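Local coordinates for protein thermosome subunit (PDB 3AQ1) that probably binds and hydrolyses ATP to help unfolded proteins fold, as a group II chaperonin of the TCP-1 family, at residues 297-301 with 313-318; 148-152 with 271-277; 187-193 with 239-245; 230-234 with 286-290. All coordinates share one frame; numbering follows the deposited sequence.

Contact 3 is the buried one, two parallel strands paired by backbone hydrogen bonds and lined with mostly apolar side chains. Contact 1 belongs to the same sheet, since 297-301 runs antiparallel to 187-193, but it is partly buried and interrupted by a bulge. Contact 2 trades backbone pairing for a lysine, an aspartate and an arginine between helix 269-279 and the start of strand 151-157; through Leu-275 that helix also packs on Val-314 of contact 1 and Phe-243 of contact 3. Contact 4 lies at the surface, where Val-234 and Leu-287 reach the leucines of contact 3 while a salt bridge between Lys-233 and Asp-288 forms at the more exposed part.

Contact 1. Residues 297-301 with 313-318; sequences TAGLV and YVTGCQ
Leu-300 and Thr-315 exchange two backbone hydrogen bonds: Leu-300 N gives to Thr-315 O and Thr-315 N to Leu-300 O, each 3.0 Å, the latter in the plane of the accepting carbonyl. Their side chains lie alongside each other, and with chi1 of 60° Thr-315 sets OG1 between its own N and carbonyl carbon, 3.6 Å from Leu-300 CB. On the other face Ala-298 CB sits 3.7 Å from Val-314 CG1 and 3.8 Å from Cys-317 SG, while Val-301 CG2 lies beside both methyls of Val-314. Gly-299 and Leu-300 together face Thr-315, a classic beta bulge in an antiparallel pairing that continues into the hairpin of strands 300-305 and 310-317. Here Gly-299 N bonds to Gly-316 O at 3.0 Å, coming from above that carbonyl's plane. A side chain on either glycine would point at the other strand, and Gly-316 also has a positive phi of 64°. Farther out, strand 184-193 pairs with the opposite edge of 297-301 through Ala-188 and Asn-187. Leu-275 of helix 269-279 packs on Val-314, and Val-278 and Thr-279 touch Cys-317.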
loop_
_atom_site.group_PDB
_atom_site.type_symbol
_atom_site.label_atom_id
_atom_site.label_comp_id
_atom_site.label_asym_id
_atom_site.label_seq_id
_atom_site.Cartn_x
_atom_site.Cartn_y
_atom_site.Cartn_z
ATOM N N THR A 297 -20.376 17.436 4.386
ATOM C CA THR A 297 -20.258 18.087 5.679
ATOM C C THR A 297 -18.894 17.856 6.313
ATOM O O THR A 297 -18.269 16.824 6.102
ATOM C CB THR A 297 -21.309 17.558 6.670
ATOM O OG1 THR A 297 -20.988 16.209 7.017
ATOM C CG2 THR A 297 -22.690 17.603 6.073
ATOM N N ALA A 298 -18.466 18.813 7.123
ATOM C CA ALA A 298 -17.243 18.691 7.889
ATOM C C ALA A 298 -17.367 19.486 9.175
ATOM O O ALA A 298 -17.896 20.578 9.171
ATOM C CB ALA A 298 -16.063 19.218 7.072
ATOM N N GLY A 299 -16.854 18.959 10.274
ATOM C CA GLY A 299 -16.852 19.703 11.517
ATOM C C GLY A 299 -16.349 21.130 11.369
ATOM O O GLY A 299 -16.922 22.072 11.939
ATOM N N LEU A 300 -15.274 21.300 10.608
ATOM C CA LEU A 300 -14.607 22.591 10.544
ATOM C C LEU A 300 -13.820 22.781 9.248
ATOM O O LEU A 300 -13.119 21.894 8.794
ATOM C CB LEU A 300 -13.674 22.761 11.757
ATOM C CG LEU A 300 -12.803 24.017 11.877
ATOM C CD1 LEU A 300 -13.651 25.265 11.972
ATOM C CD2 LEU A 300 -11.872 23.918 13.075
ATOM N N VAL A 301 -13.951 23.956 8.660
ATOM C CA VAL A 301 -13.107 24.360 7.564
ATOM C C VAL A 301 -12.498 25.704 7.921
ATOM O O VAL A 301 -13.225 26.645 8.198
ATOM C CB VAL A 301 -13.897 24.476 6.271
ATOM C CG1 VAL A 301 -13.076 25.233 5.224
ATOM C CG2 VAL A 301 -14.279 23.088 5.784
ATOM N N TYR A 313 -7.530 23.834 6.090
ATOM C CA TYR A 313 -7.764 22.630 6.898
ATOM C C TYR A 313 -9.263 22.221 6.954
ATOM O O TYR A 313 -10.126 23.023 7.300
ATOM C CB TYR A 313 -7.242 22.837 8.324
ATOM C CG TYR A 313 -5.738 22.935 8.470
ATOM C CD1 TYR A 313 -5.023 21.970 9.178
ATOM C CD2 TYR A 313 -5.028 23.999 7.924
ATOM C CE1 TYR A 313 -3.658 22.057 9.321
ATOM C CE2 TYR A 313 -3.648 24.088 8.061
ATOM C CZ TYR A 313 -2.976 23.121 8.762
ATOM O OH TYR A 313 -1.612 23.211 8.902
ATOM N N VAL A 314 -9.553 20.972 6.612
ATOM C CA VAL A 314 -10.899 20.416 6.703
ATOM C C VAL A 314 -10.902 19.271 7.725
ATOM O O VAL A 314 -10.577 18.148 7.397
ATOM C CB VAL A 314 -11.358 19.889 5.333
ATOM C CG1 VAL A 314 -12.758 19.373 5.408
ATOM C CG2 VAL A 314 -11.259 20.984 4.296
ATOM N N THR A 315 -11.253 19.571 8.972
ATOM C CA THR A 315 -11.213 18.591 10.058
ATOM C C THR A 315 -12.608 18.205 10.572
ATOM O O THR A 315 -13.613 18.833 10.239
ATOM C CB THR A 315 -10.403 19.117 11.251
ATOM O OG1 THR A 315 -11.010 20.310 11.745
ATOM C CG2 THR A 315 -9.008 19.452 10.832
ATOM N N GLY A 316 -12.656 17.170 11.400
ATOM C CA GLY A 316 -13.914 16.669 11.929
ATOM C C GLY A 316 -14.847 16.125 10.871
ATOM O O GLY A 316 -16.048 16.144 11.066
ATOM N N CYS A 317 -14.301 15.641 9.757
ATOM C CA CYS A 317 -15.111 15.286 8.589
ATOM C C CYS A 317 -16.038 14.118 8.837
ATOM O O CYS A 317 -15.775 13.273 9.698
ATOM C CB CYS A 317 -14.250 14.981 7.365
ATOM S SG CYS A 317 -13.607 16.401 6.508
ATOM N N GLN A 318 -17.118 14.113 8.051
ATOM C CA GLN A 318 -18.217 13.153 8.102
ATOM C C GLN A 318 -17.757 11.714 8.360
ATOM O O GLN A 318 -17.731 11.251 9.508
ATOM C CB GLN A 318 -19.018 13.257 6.791
ATOM C CG GLN A 318 -20.206 12.302 6.667
ATOM C CD GLN A 318 -21.148 12.650 5.511
ATOM O OE1 GLN A 318 -21.085 13.743 4.939
ATOM N NE2 GLN A 318 -22.040 11.720 5.175
#

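Contact 2. Residues 148-152 with 271-277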
loop_
_atom_site.group_PDB
_atom_site.type_symbol
_atom_site.label_atom_id
_atom_site.label_comp_id
_atom_site.label_asym_id
_atom_site.label_seq_id
_atom_site.Cartn_x
_atom_site.Cartn_y
_atom_site.Cartn_z
ATOM N N LEU A 148 -4.290 4.402 0.044
ATOM C CA LEU A 148 -4.523 5.288 -1.097
ATOM C C LEU A 148 -5.491 6.445 -0.810
ATOM O O LEU A 148 -5.236 7.580 -1.202
ATOM C CB LEU A 148 -5.009 4.486 -2.314
ATOM C CG LEU A 148 -4.136 3.294 -2.727
ATOM C CD1 LEU A 148 -4.833 2.420 -3.766
ATOM C CD2 LEU A 148 -2.753 3.740 -3.225
ATOM N N GLU A 149 -6.595 6.148 -0.128
ATOM C CA GLU A 149 -7.669 7.117 0.100
ATOM C C GLU A 149 -7.638 7.770 1.489
ATOM O O GLU A 149 -8.023 8.927 1.657
ATOM C CB GLU A 149 -9.034 6.443 -0.084
ATOM C CG GLU A 149 -9.307 5.888 -1.476
ATOM C CD GLU A 149 -10.676 5.227 -1.587
ATOM O OE1 GLU A 149 -11.492 5.356 -0.649
ATOM O OE2 GLU A 149 -10.936 4.575 -2.615
ATOM N N ASN A 150 -7.203 7.012 2.484
ATOM C CA ASN A 150 -7.198 7.493 3.854
ATOM C C ASN A 150 -5.925 8.212 4.302
ATOM O O ASN A 150 -5.901 8.803 5.374
ATOM C CB ASN A 150 -7.517 6.343 4.806
ATOM C CG ASN A 150 -9.001 6.031 4.855
ATOM O OD1 ASN A 150 -9.832 6.907 4.629
ATOM N ND2 ASN A 150 -9.338 4.783 5.159
ATOM N N ILE A 151 -4.861 8.162 3.505
ATOM C CA ILE A 151 -3.691 8.971 3.825
ATOM C C ILE A 151 -3.259 9.882 2.686
ATOM O O ILE A 151 -3.053 9.447 1.570
ATOM C CB ILE A 151 -2.526 8.122 4.339
ATOM C CG1 ILE A 151 -2.945 7.437 5.641
ATOM C CG2 ILE A 151 -1.292 8.985 4.559
ATOM C CD1 ILE A 151 -1.871 6.627 6.297
ATOM N N LYS A 152 -3.156 11.166 2.980
ATOM C CA LYS A 152 -2.602 12.113 2.033
ATOM C C LYS A 152 -1.293 12.662 2.595
ATOM O O LYS A 152 -1.219 13.047 3.760
ATOM C CB LYS A 152 -3.573 13.265 1.762
ATOM C CG LYS A 152 -2.895 14.410 1.031
ATOM C CD LYS A 152 -3.770 15.630 0.872
ATOM C CE LYS A 152 -2.934 16.781 0.353
ATOM N NZ LYS A 152 -3.755 17.779 -0.369
ATOM N N ASP A 271 -7.442 16.557 -5.045
ATOM C CA ASP A 271 -7.913 17.136 -3.799
ATOM C C ASP A 271 -9.443 17.138 -3.779
ATOM O O ASP A 271 -10.061 16.912 -2.744
ATOM C CB ASP A 271 -7.368 18.555 -3.636
ATOM C CG ASP A 271 -6.057 18.591 -2.874
ATOM O OD1 ASP A 271 -5.818 17.663 -2.071
ATOM O OD2 ASP A 271 -5.275 19.551 -3.062
ATOM N N LEU A 272 -10.044 17.382 -4.942
ATOM C CA LEU A 272 -11.482 17.324 -5.090
ATOM C C LEU A 272 -11.986 15.896 -4.860
ATOM O O LEU A 272 -13.029 15.697 -4.236
ATOM C CB LEU A 272 -11.894 17.853 -6.463
ATOM C CG LEU A 272 -13.110 18.794 -6.525
ATOM C CD1 LEU A 272 -12.959 20.000 -5.602
ATOM C CD2 LEU A 272 -13.347 19.269 -7.944
ATOM N N LYS A 273 -11.246 14.909 -5.360
ATOM C CA LYS A 273 -11.600 13.506 -5.151
ATOM C C LYS A 273 -11.582 13.206 -3.677
ATOM O O LYS A 273 -12.502 12.590 -3.147
ATOM C CB LYS A 273 -10.646 12.553 -5.877
ATOM C CG LYS A 273 -11.227 11.929 -7.144
ATOM C CD LYS A 273 -10.303 10.843 -7.707
ATOM C CE LYS A 273 -10.856 10.248 -9.010
ATOM N NZ LYS A 273 -10.012 9.139 -9.559
ATOM N N ARG A 274 -10.526 13.647 -3.013
ATOM C CA ARG A 274 -10.387 13.421 -1.586
ATOM C C ARG A 274 -11.507 14.128 -0.788
ATOM O O ARG A 274 -12.085 13.538 0.125
ATOM C CB ARG A 274 -9.004 13.859 -1.097
ATOM C CG ARG A 274 -7.843 13.077 -1.636
ATOM C CD ARG A 274 -6.602 13.340 -0.755
ATOM N NE ARG A 274 -5.350 13.187 -1.488
ATOM C CZ ARG A 274 -4.593 12.091 -1.457
ATOM N NH1 ARG A 274 -4.952 11.051 -0.699
ATOM N NH2 ARG A 274 -3.472 12.038 -2.179
ATOM N N LEU A 275 -11.811 15.379 -1.135
ATOM C CA LEU A 275 -12.911 16.097 -0.487
ATOM C C LEU A 275 -14.209 15.304 -0.603
ATOM O O LEU A 275 -14.959 15.174 0.369
ATOM C CB LEU A 275 -13.085 17.509 -1.055
ATOM C CG LEU A 275 -12.013 18.494 -0.608
ATOM C CD1 LEU A 275 -11.867 19.629 -1.606
ATOM C CD2 LEU A 275 -12.273 18.991 0.803
ATOM N N SER A 276 -14.454 14.757 -1.787
ATOM C CA SER A 276 -15.656 13.982 -2.017
ATOM C C SER A 276 -15.762 12.799 -1.054
ATOM O O SER A 276 -16.813 12.570 -0.462
ATOM C CB SER A 276 -15.715 13.509 -3.466
ATOM O OG SER A 276 -16.998 12.990 -3.767
ATOM N N LYS A 277 -14.673 12.059 -0.879
ATOM C CA LYS A 277 -14.716 10.865 -0.038
ATOM C C LYS A 277 -14.833 11.172 1.451
ATOM O O LYS A 277 -15.667 10.569 2.137
ATOM C CB LYS A 277 -13.527 9.929 -0.304
ATOM C CG LYS A 277 -13.531 9.275 -1.681
ATOM C CD LYS A 277 -12.118 8.823 -2.072
ATOM C CE LYS A 277 -12.019 8.455 -3.553
ATOM N NZ LYS A 277 -10.602 8.445 -4.026
HETATM O O HOH W 1 -2.932 20.259 -1.598
#
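Asp-271 meets Lys-152 in a salt bridge, Lys-152 NZ giving a hydrogen bond of 2.7 Å to the syn lone pair of Asp-271 OD1. A water closes a small ring beside it, accepting from Lys-152 NZ and donating to Asp-271 OD2, so both carboxylate oxygens are engaged. The lysine reaches this far because its CG stands anti to the backbone N (chi1 167°) and the chain beyond is extended. Val-171 O takes another hydrogen bond from the ammonium, which probably helps fix it where the residue is buried. One turn on, Arg-274 slides its guanidinium under the same lysine: Lys-152 CB lies over one face, toward the rim and 3.6 Å from Arg-274 CZ. This joins helix 269-279 to the point where helix 147-150 passes directly into strand 151-157, whose backbone pairs with Val-323 and Val-325. Arg-274 NH1 approaches the carbonyl oxygens at this junction, 3.5 Å from Leu-148 O. Leu-170 of strand 169-172 packs against both Lys-152 and Arg-274. At Lys-277 the contact turns looser and more exposed: its chain crosses that of Glu-149 at about a right angle, with Lys-277 NZ 4.1 Å from Glu-149 OE2, opposite charges too far apart for a salt bridge.

Contact 3. Residues 187-193 with 239-245; sequences NAKILLL and ANVVFCQ
Leu-192 and Phe-243 both carry CG anti to the carbonyl carbon (chi1 -51° and -69°) and lie side by side, bringing Leu-192 CD2 to 3.9 Å from Phe-243 CB. Ile-190 turns CG2 anti to its N, which sets this methyl at the ring edge, in plane, 4.0 Å from Phe-243 CD2. On the reverse face Leu-193 CD1 crosses to Val-242 CG1, and Leu-191 CB meets Ala-239 CB at 3.7 Å. The backbones run parallel, their axes 20° apart: Leu-191 N bonds to Val-241 O, Phe-243 N to Leu-191 O, and Leu-193 N to Phe-243 O at 2.9 Å. At the entry Lys-189 O accepts from Val-241 N and weakly from Asn-240 N, while Asn-240 ND2 stands 2.6 Å from Asn-187 O. A leucine at Asn-240 would probably leave Asn-187 O without this polar neighbour at the start of the strand pair. Helix 226-235 links the two strands in a beta-alpha-beta crossover and lays Val-234 on Leu-191, Leu-193 and Val-242. Helix 269-279 packs on the other face, with Leu-275 against Phe-243, while strand 262-264 extends the sheet beyond 241-244.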
loop_
_atom_site.group_PDB
_atom_site.type_symbol
_atom_site.label_atom_id
_atom_site.label_comp_id
_atom_site.label_asym_id
_atom_site.label_seq_id
_atom_site.Cartn_x
_atom_site.Cartn_y
_atom_site.Cartn_z
ATOM N N ASN A 187 -19.444 23.676 11.402
ATOM C CA ASN A 187 -20.483 22.941 10.701
ATOM C C ASN A 187 -20.503 23.369 9.263
ATOM O O ASN A 187 -21.452 23.986 8.802
ATOM C CB ASN A 187 -21.844 23.202 11.325
ATOM C CG ASN A 187 -21.846 22.935 12.784
ATOM O OD1 ASN A 187 -21.422 21.861 13.222
ATOM N ND2 ASN A 187 -22.306 23.911 13.565
ATOM N N ALA A 188 -19.436 23.051 8.557
ATOM C CA ALA A 188 -19.329 23.408 7.160
ATOM C C ALA A 188 -20.290 22.557 6.350
ATOM O O ALA A 188 -20.506 21.382 6.650
ATOM C CB ALA A 188 -17.899 23.215 6.684
ATOM N N LYS A 189 -20.881 23.169 5.335
ATOM C CA LYS A 189 -21.679 22.431 4.373
ATOM C C LYS A 189 -20.989 22.648 3.049
ATOM O O LYS A 189 -20.911 23.768 2.559
ATOM C CB LYS A 189 -23.108 22.964 4.341
ATOM C CG LYS A 189 -23.764 22.915 5.682
ATOM C CD LYS A 189 -23.910 21.484 6.160
ATOM C CE LYS A 189 -24.276 21.425 7.633
ATOM N NZ LYS A 189 -24.744 20.068 7.984
ATOM N N ILE A 190 -20.469 21.572 2.481
ATOM C CA ILE A 190 -19.467 21.688 1.434
ATOM C C ILE A 190 -19.998 21.332 0.061
ATOM O O ILE A 190 -20.623 20.282 -0.131
ATOM C CB ILE A 190 -18.281 20.791 1.752
ATOM C CG1 ILE A 190 -17.626 21.266 3.045
ATOM C CG2 ILE A 190 -17.306 20.764 0.582
ATOM C CD1 ILE A 190 -16.853 20.210 3.745
ATOM N N LEU A 191 -19.735 22.222 -0.889
ATOM C CA LEU A 191 -20.113 22.016 -2.282
ATOM C C LEU A 191 -18.845 21.823 -3.124
ATOM O O LEU A 191 -17.924 22.628 -3.044
ATOM C CB LEU A 191 -20.925 23.223 -2.782
ATOM C CG LEU A 191 -21.433 23.249 -4.224
ATOM C CD1 LEU A 191 -22.573 22.267 -4.413
ATOM C CD2 LEU A 191 -21.873 24.649 -4.626
ATOM N N LEU A 192 -18.783 20.750 -3.908
ATOM C CA LEU A 192 -17.636 20.528 -4.798
ATOM C C LEU A 192 -18.019 20.799 -6.251
ATOM O O LEU A 192 -18.981 20.224 -6.751
ATOM C CB LEU A 192 -17.073 19.108 -4.637
ATOM C CG LEU A 192 -16.808 18.753 -3.169
ATOM C CD1 LEU A 192 -16.400 17.307 -2.985
ATOM C CD2 LEU A 192 -15.770 19.667 -2.604
ATOM N N LEU A 193 -17.283 21.691 -6.914
ATOM C CA LEU A 193 -17.525 21.998 -8.326
ATOM C C LEU A 193 -16.338 21.605 -9.178
ATOM O O LEU A 193 -15.217 22.014 -8.910
ATOM C CB LEU A 193 -17.787 23.495 -8.530
ATOM C CG LEU A 193 -18.898 24.173 -7.711
ATOM C CD1 LEU A 193 -19.094 25.629 -8.120
ATOM C CD2 LEU A 193 -20.194 23.420 -7.841
ATOM N N ALA A 239 -24.742 25.767 0.798
ATOM C CA ALA A 239 -23.354 25.500 1.146
ATOM C C ALA A 239 -22.637 26.642 1.860
ATOM O O ALA A 239 -22.736 27.794 1.474
ATOM C CB ALA A 239 -22.574 25.086 -0.102
ATOM N N ASN A 240 -21.907 26.271 2.904
ATOM C CA ASN A 240 -20.976 27.117 3.656
ATOM C C ASN A 240 -19.637 27.363 2.944
ATOM O O ASN A 240 -18.961 28.389 3.128
ATOM C CB ASN A 240 -20.612 26.341 4.909
ATOM C CG ASN A 240 -21.376 26.772 6.063
ATOM O OD1 ASN A 240 -21.801 27.916 6.127
ATOM N ND2 ASN A 240 -21.571 25.878 7.011
ATOM N N VAL A 241 -19.247 26.364 2.167
ATOM C CA VAL A 241 -17.894 26.220 1.697
ATOM C C VAL A 241 -17.976 25.670 0.291
ATOM O O VAL A 241 -18.704 24.697 0.033
ATOM C CB VAL A 241 -17.138 25.243 2.597
ATOM C CG1 VAL A 241 -15.833 24.848 1.973
ATOM C CG2 VAL A 241 -16.951 25.853 3.981
ATOM N N VAL A 242 -17.258 26.316 -0.621
ATOM C CA VAL A 242 -17.225 25.870 -2.001
ATOM C C VAL A 242 -15.784 25.634 -2.427
ATOM O O VAL A 242 -14.950 26.526 -2.316
ATOM C CB VAL A 242 -17.843 26.913 -2.931
ATOM C CG1 VAL A 242 -17.810 26.426 -4.347
ATOM C CG2 VAL A 242 -19.258 27.206 -2.519
ATOM N N PHE A 243 -15.496 24.424 -2.890
ATOM C CA PHE A 243 -14.228 24.131 -3.556
ATOM C C PHE A 243 -14.476 24.005 -5.049
ATOM O O PHE A 243 -15.264 23.175 -5.490
ATOM C CB PHE A 243 -13.615 22.836 -3.025
ATOM C CG PHE A 243 -13.118 22.934 -1.619
ATOM C CD1 PHE A 243 -11.872 23.476 -1.351
ATOM C CD2 PHE A 243 -13.890 22.477 -0.562
ATOM C CE1 PHE A 243 -11.404 23.576 -0.045
ATOM C CE2 PHE A 243 -13.431 22.560 0.739
ATOM C CZ PHE A 243 -12.182 23.107 1.005
ATOM N N CYS A 244 -13.817 24.837 -5.837
ATOM C CA CYS A 244 -14.004 24.783 -7.277
ATOM C C CYS A 244 -12.724 24.314 -7.956
ATOM O O CYS A 244 -11.636 24.781 -7.650
ATOM C CB CYS A 244 -14.437 26.140 -7.822
ATOM S SG CYS A 244 -14.735 26.158 -9.583
ATOM N N GLN A 245 -12.855 23.376 -8.878
ATOM C CA GLN A 245 -11.687 22.847 -9.534
ATOM C C GLN A 245 -11.127 23.894 -10.491
ATOM O O GLN A 245 -9.944 23.886 -10.799
ATOM C CB GLN A 245 -12.028 21.553 -10.270
ATOM C CG GLN A 245 -10.852 20.936 -11.000
ATOM C CD GLN A 245 -11.252 19.749 -11.844
ATOM O OE1 GLN A 245 -12.067 18.921 -11.432
ATOM N NE2 GLN A 245 -10.679 19.658 -13.034
#

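Contact 4. Residues 230-234 with 286-290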
loop_
_atom_site.group_PDB
_atom_site.type_symbol
_atom_site.label_atom_id
_atom_site.label_comp_id
_atom_site.label_asym_id
_atom_site.label_seq_id
_atom_site.Cartn_x
_atom_site.Cartn_y
_atom_site.Cartn_z
ATOM N N MET A 230 -25.216 33.412 -11.947
ATOM C CA MET A 230 -24.246 32.338 -11.789
ATOM C C MET A 230 -23.936 32.141 -10.309
ATOM O O MET A 230 -24.074 31.042 -9.767
ATOM C CB MET A 230 -22.976 32.674 -12.545
ATOM C CG MET A 230 -21.913 31.600 -12.523
ATOM S SD MET A 230 -21.437 31.307 -14.216
ATOM C CE MET A 230 -23.022 30.750 -14.865
ATOM N N ALA A 231 -23.525 33.221 -9.654
ATOM C CA ALA A 231 -23.222 33.161 -8.234
ATOM C C ALA A 231 -24.431 32.688 -7.415
ATOM O O ALA A 231 -24.291 31.881 -6.495
ATOM C CB ALA A 231 -22.708 34.511 -7.739
ATOM N N GLU A 232 -25.619 33.175 -7.759
ATOM C CA GLU A 232 -26.815 32.842 -6.984
ATOM C C GLU A 232 -27.116 31.334 -6.959
ATOM O O GLU A 232 -27.625 30.807 -5.965
ATOM C CB GLU A 232 -28.027 33.637 -7.474
ATOM C CG GLU A 232 -29.260 33.425 -6.628
ATOM C CD GLU A 232 -29.081 33.932 -5.208
ATOM O OE1 GLU A 232 -28.252 34.853 -5.006
ATOM O OE2 GLU A 232 -29.779 33.416 -4.301
ATOM N N LYS A 233 -26.794 30.637 -8.042
ATOM C CA LYS A 233 -26.984 29.192 -8.069
ATOM C C LYS A 233 -26.054 28.485 -7.069
ATOM O O LYS A 233 -26.420 27.467 -6.492
ATOM C CB LYS A 233 -26.797 28.644 -9.488
ATOM C CG LYS A 233 -27.683 29.325 -10.534
ATOM C CD LYS A 233 -27.471 28.746 -11.921
ATOM C CE LYS A 233 -28.494 29.268 -12.913
ATOM N NZ LYS A 233 -28.099 28.921 -14.308
ATOM N N VAL A 234 -24.858 29.031 -6.856
ATOM C CA VAL A 234 -23.963 28.503 -5.835
ATOM C C VAL A 234 -24.487 28.880 -4.456
ATOM O O VAL A 234 -24.550 28.039 -3.553
ATOM C CB VAL A 234 -22.500 29.019 -5.983
ATOM C CG1 VAL A 234 -21.669 28.586 -4.799
ATOM C CG2 VAL A 234 -21.865 28.528 -7.283
ATOM N N ASP A 286 -22.665 20.414 -13.510
ATOM C CA ASP A 286 -23.639 21.353 -14.043
ATOM C C ASP A 286 -24.157 22.170 -12.872
ATOM O O ASP A 286 -24.713 21.615 -11.930
ATOM C CB ASP A 286 -24.784 20.584 -14.724
ATOM C CG ASP A 286 -25.777 21.494 -15.466
ATOM O OD1 ASP A 286 -25.801 22.723 -15.228
ATOM O OD2 ASP A 286 -26.556 20.964 -16.293
ATOM N N LEU A 287 -23.959 23.484 -12.920
ATOM C CA LEU A 287 -24.467 24.368 -11.868
ATOM C C LEU A 287 -25.994 24.347 -11.778
ATOM O O LEU A 287 -26.577 24.775 -10.776
ATOM C CB LEU A 287 -23.990 25.809 -12.085
ATOM C CG LEU A 287 -22.499 26.138 -12.019
ATOM C CD1 LEU A 287 -22.257 27.529 -12.564
ATOM C CD2 LEU A 287 -21.956 26.011 -10.599
ATOM N N ASP A 288 -26.643 23.860 -12.831
ATOM C CA ASP A 288 -28.101 23.890 -12.902
ATOM C C ASP A 288 -28.716 22.687 -12.195
ATOM O O ASP A 288 -29.930 22.617 -11.990
ATOM C CB ASP A 288 -28.561 23.968 -14.363
ATOM C CG ASP A 288 -28.423 25.365 -14.938
ATOM O OD1 ASP A 288 -28.723 26.325 -14.191
ATOM O OD2 ASP A 288 -28.024 25.501 -16.121
ATOM N N GLN A 289 -27.862 21.749 -11.805
ATOM C CA GLN A 289 -28.332 20.515 -11.207
ATOM C C GLN A 289 -27.665 20.244 -9.868
ATOM O O GLN A 289 -27.016 19.218 -9.680
ATOM C CB GLN A 289 -28.134 19.358 -12.185
ATOM C CG GLN A 289 -29.056 19.462 -13.404
ATOM C CD GLN A 289 -28.687 18.508 -14.523
ATOM O OE1 GLN A 289 -27.505 18.271 -14.791
ATOM N NE2 GLN A 289 -29.702 17.965 -15.196
ATOM N N ILE A 290 -27.836 21.175 -8.935
ATOM C CA ILE A 290 -27.301 21.013 -7.591
ATOM C C ILE A 290 -28.413 20.590 -6.658
ATOM O O ILE A 290 -29.423 21.269 -6.558
ATOM C CB ILE A 290 -26.705 22.326 -7.050
ATOM C CG1 ILE A 290 -25.614 22.844 -7.969
ATOM C CG2 ILE A 290 -26.132 22.131 -5.658
ATOM C CD1 ILE A 290 -24.825 23.960 -7.357
#
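An Asx turn inside a type I beta turn, Asp-286 to Gln-289, shapes the loop that meets helix 226-235 here. Asp-286 OD1 accepts from Asp-288 N at 2.8 Å, the donor standing above the carboxylate plane, and Gln-289 N returns to Asp-286 O. The turn offers Leu-287 and Asp-288 to the helix. Leu-287 points at it and spreads its two methyls: CD1 lies 4.0 Å from Met-230 CE, CD2 4.2 Å from Val-234 CG2. Met-230 crosses the leucine at about a right angle; bends at chi2 and chi3 bring its terminal methyl to Leu-287 CD1, and its CG lies near the same carbon. Between these two helix residues, Lys-233 carries its CB past Leu-287 O and extends beyond CG to the next residue of the turn. Lys-233 NZ gives a hydrogen bond of 2.7 Å to the syn lone pair of Asp-288 OD1, completing a salt bridge. A methionine in place of Lys-233 would probably leave the Asp-288 carboxylate without its positive mate and freer to turn, with the turn then held to the helix chiefly by apolar contacts. Farther along, Ile-290 CD1 rests 3.9 Å from Lys-233 O. Beneath lies strand 184-193, where Leu-193 touches Val-234 and Leu-287, and Leu-191 touches Val-234 and Ile-290; Ala-231, on another side of the helix, packs against Ala-252 and Tyr-255 of helix 250-258.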